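Local coordinates for transcriptional regulator (Enterococcus faecalis, PDB 3QFI), which is a member of the LytR-CpsA-Psr family of cell-envelope proteins and is named a transcriptional regulator, at residues P21-L26 with P102-V107. Numbering follows the deposited sequence.
Sequences PFSVLL and PIHHYV
Val24, Leu25 and Leu26 pair in parallel with His105, Tyr106 and Val107 inside the mixed central sheet of this LytR-CpsA-Psr family protein, joining strand 22-28 to strand 105-109. The backbone ladder follows the usual parallel alternation: Leu25 takes the carbonyl O of His105 with its N at 2.9 Å and hands its own O to the N of Val107, while Ser23 O receives His105 N in a longer bond. Strand 44-51 runs antiparallel along the other edge of 22-28, and strand 204-206 flanks 105-109; the backbone O and N of Tyr106 hydrogen-bond to the side chains of Thr206 and of Asp207, just past that strand.

Ahead of the paired residues, side chains take over from the backbone. His104 points its side chain toward strand 22-28, and its ND1 accepts the N-H of Ser23 at 2.9 Å, with the donor almost exactly in the ring plane. As acceptor, ND1 should carry no proton. CB of Phe22 lies 3.6 Å from that same ND1.

The side chains alternate between the two faces of the sheet. His105 shares one with Val24, Leu26 and Val107, and the edge of its imidazole points at the Phe22 ring in an offset edge-to-face pair, planes at 81° and CD2 4.0 Å from Phe22 CD1; Tyr220 adds a second edge-to-face partner for Phe22. Leu25 and Tyr106 lie on the other face, where CG2 of Ile103 rests 4.0 Å from Leu25 CB, on the side covered by helix 80-98, which Ile103 touches at Ile92 and Gln96.

Ser23 OG sits between its own N and carbonyl carbon (chi1 80°), which directs it to the loop residues 102-104 that lead into strand 105-109: it weakly accepts His104 N and donates to Pro102 O at 2.7 Å, in the carbonyl plane on a lone pair.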
loop_
_atom_site.group_PDB
_atom_site.type_symbol
_atom_site.label_atom_id
_atom_site.label_comp_id
_atom_site.label_asym_id
_atom_site.label_seq_id
_atom_site.Cartn_x
_atom_site.Cartn_y
_atom_site.Cartn_z
ATOM N N PRO A 21 5.407 -17.503 -2.473
ATOM C CA PRO A 21 4.894 -16.149 -2.735
ATOM C C PRO A 21 4.102 -15.653 -1.538
ATOM O O PRO A 21 3.285 -16.383 -0.983
ATOM C CB PRO A 21 4.004 -16.347 -3.956
ATOM C CG PRO A 21 4.676 -17.513 -4.669
ATOM C CD PRO A 21 4.990 -18.444 -3.525
ATOM N N PHE A 22 4.330 -14.419 -1.123
ATOM C CA PHE A 22 3.584 -13.933 0.020
ATOM C C PHE A 22 3.178 -12.482 -0.200
ATOM O O PHE A 22 3.626 -11.832 -1.153
ATOM C CB PHE A 22 4.414 -14.105 1.297
ATOM C CG PHE A 22 5.563 -13.175 1.387
ATOM C CD1 PHE A 22 5.415 -11.935 1.983
ATOM C CD2 PHE A 22 6.785 -13.517 0.845
ATOM C CE1 PHE A 22 6.479 -11.032 2.044
ATOM C CE2 PHE A 22 7.862 -12.627 0.897
ATOM C CZ PHE A 22 7.699 -11.377 1.502
ATOM N N SER A 23 2.334 -11.973 0.683
ATOM C CA SER A 23 1.833 -10.619 0.531
ATOM C C SER A 23 1.978 -9.829 1.815
ATOM O O SER A 23 2.059 -10.395 2.908
ATOM C CB SER A 23 0.361 -10.668 0.156
ATOM O OG SER A 23 -0.412 -10.896 1.320
ATOM N N VAL A 24 1.983 -8.512 1.695
ATOM C CA VAL A 24 2.127 -7.698 2.880
ATOM C C VAL A 24 1.456 -6.342 2.729
ATOM O O VAL A 24 1.484 -5.721 1.660
ATOM C CB VAL A 24 3.615 -7.528 3.223
ATOM C CG1 VAL A 24 4.426 -7.450 1.941
ATOM C CG2 VAL A 24 3.825 -6.272 4.064
ATOM N N LEU A 25 0.817 -5.907 3.808
ATOM C CA LEU A 25 0.132 -4.624 3.834
ATOM C C LEU A 25 1.039 -3.618 4.537
ATOM O O LEU A 25 1.442 -3.824 5.682
ATOM C CB LEU A 25 -1.184 -4.735 4.611
ATOM C CG LEU A 25 -1.999 -3.439 4.679
ATOM C CD1 LEU A 25 -2.746 -3.269 3.362
ATOM C CD2 LEU A 25 -2.988 -3.465 5.841
ATOM N N LEU A 26 1.368 -2.540 3.837
ATOM C CA LEU A 26 2.198 -1.496 4.397
ATOM C C LEU A 26 1.270 -0.352 4.748
ATOM O O LEU A 26 0.469 0.077 3.905
ATOM C CB LEU A 26 3.223 -1.000 3.377
ATOM C CG LEU A 26 3.972 -2.038 2.535
ATOM C CD1 LEU A 26 5.019 -1.347 1.665
ATOM C CD2 LEU A 26 4.628 -3.047 3.430
ATOM N N PRO A 102 -5.135 -13.306 0.909
ATOM C CA PRO A 102 -4.690 -13.362 2.300
ATOM C C PRO A 102 -3.558 -12.338 2.486
ATOM O O PRO A 102 -2.751 -12.118 1.577
ATOM C CB PRO A 102 -4.212 -14.807 2.450
ATOM C CG PRO A 102 -3.625 -15.089 1.095
ATOM C CD PRO A 102 -4.666 -14.482 0.152
ATOM N N ILE A 103 -3.547 -11.683 3.643
ATOM C CA ILE A 103 -2.518 -10.715 3.981
ATOM C C ILE A 103 -1.639 -11.452 4.965
ATOM O O ILE A 103 -1.978 -11.550 6.145
ATOM C CB ILE A 103 -3.080 -9.482 4.712
ATOM C CG1 ILE A 103 -4.022 -8.701 3.803
ATOM C CG2 ILE A 103 -1.922 -8.590 5.168
ATOM C CD1 ILE A 103 -3.353 -8.149 2.544
ATOM N N HIS A 104 -0.516 -11.972 4.491
ATOM C CA HIS A 104 0.389 -12.732 5.342
ATOM C C HIS A 104 1.114 -11.925 6.390
ATOM O O HIS A 104 1.326 -12.388 7.516
ATOM C CB HIS A 104 1.409 -13.435 4.473
ATOM C CG HIS A 104 0.785 -14.301 3.437
ATOM N ND1 HIS A 104 0.869 -14.029 2.090
ATOM C CD2 HIS A 104 0.009 -15.404 3.555
ATOM C CE1 HIS A 104 0.172 -14.929 1.422
ATOM N NE2 HIS A 104 -0.360 -15.774 2.288
ATOM N N HIS A 105 1.495 -10.713 6.012
ATOM C CA HIS A 105 2.232 -9.850 6.906
ATOM C C HIS A 105 1.793 -8.397 6.785
ATOM O O HIS A 105 1.223 -7.981 5.767
ATOM C CB HIS A 105 3.718 -9.950 6.582
ATOM C CG HIS A 105 4.293 -11.315 6.780
ATOM N ND1 HIS A 105 4.445 -11.882 8.026
ATOM C CD2 HIS A 105 4.785 -12.213 5.894
ATOM C CE1 HIS A 105 5.008 -13.071 7.900
ATOM N NE2 HIS A 105 5.225 -13.295 6.618
ATOM N N TYR A 106 2.078 -7.618 7.821
ATOM C CA TYR A 106 1.735 -6.209 7.806
ATOM C C TYR A 106 2.873 -5.412 8.427
ATOM O O TYR A 106 3.741 -5.966 9.108
ATOM C CB TYR A 106 0.465 -5.958 8.611
ATOM C CG TYR A 106 0.689 -5.898 10.102
ATOM C CD1 TYR A 106 0.751 -7.060 10.877
ATOM C CD2 TYR A 106 0.864 -4.669 10.738
ATOM C CE1 TYR A 106 0.986 -6.989 12.262
ATOM C CE2 TYR A 106 1.098 -4.588 12.106
ATOM C CZ TYR A 106 1.158 -5.738 12.865
ATOM O OH TYR A 106 1.388 -5.619 14.222
ATOM N N VAL A 107 2.861 -4.108 8.180
ATOM C CA VAL A 107 3.851 -3.200 8.745
ATOM C C VAL A 107 3.233 -1.817 8.932
ATOM O O VAL A 107 2.593 -1.291 8.029
ATOM C CB VAL A 107 5.134 -3.101 7.860
ATOM C CG1 VAL A 107 4.759 -2.872 6.439
ATOM C CG2 VAL A 107 6.032 -1.958 8.349
#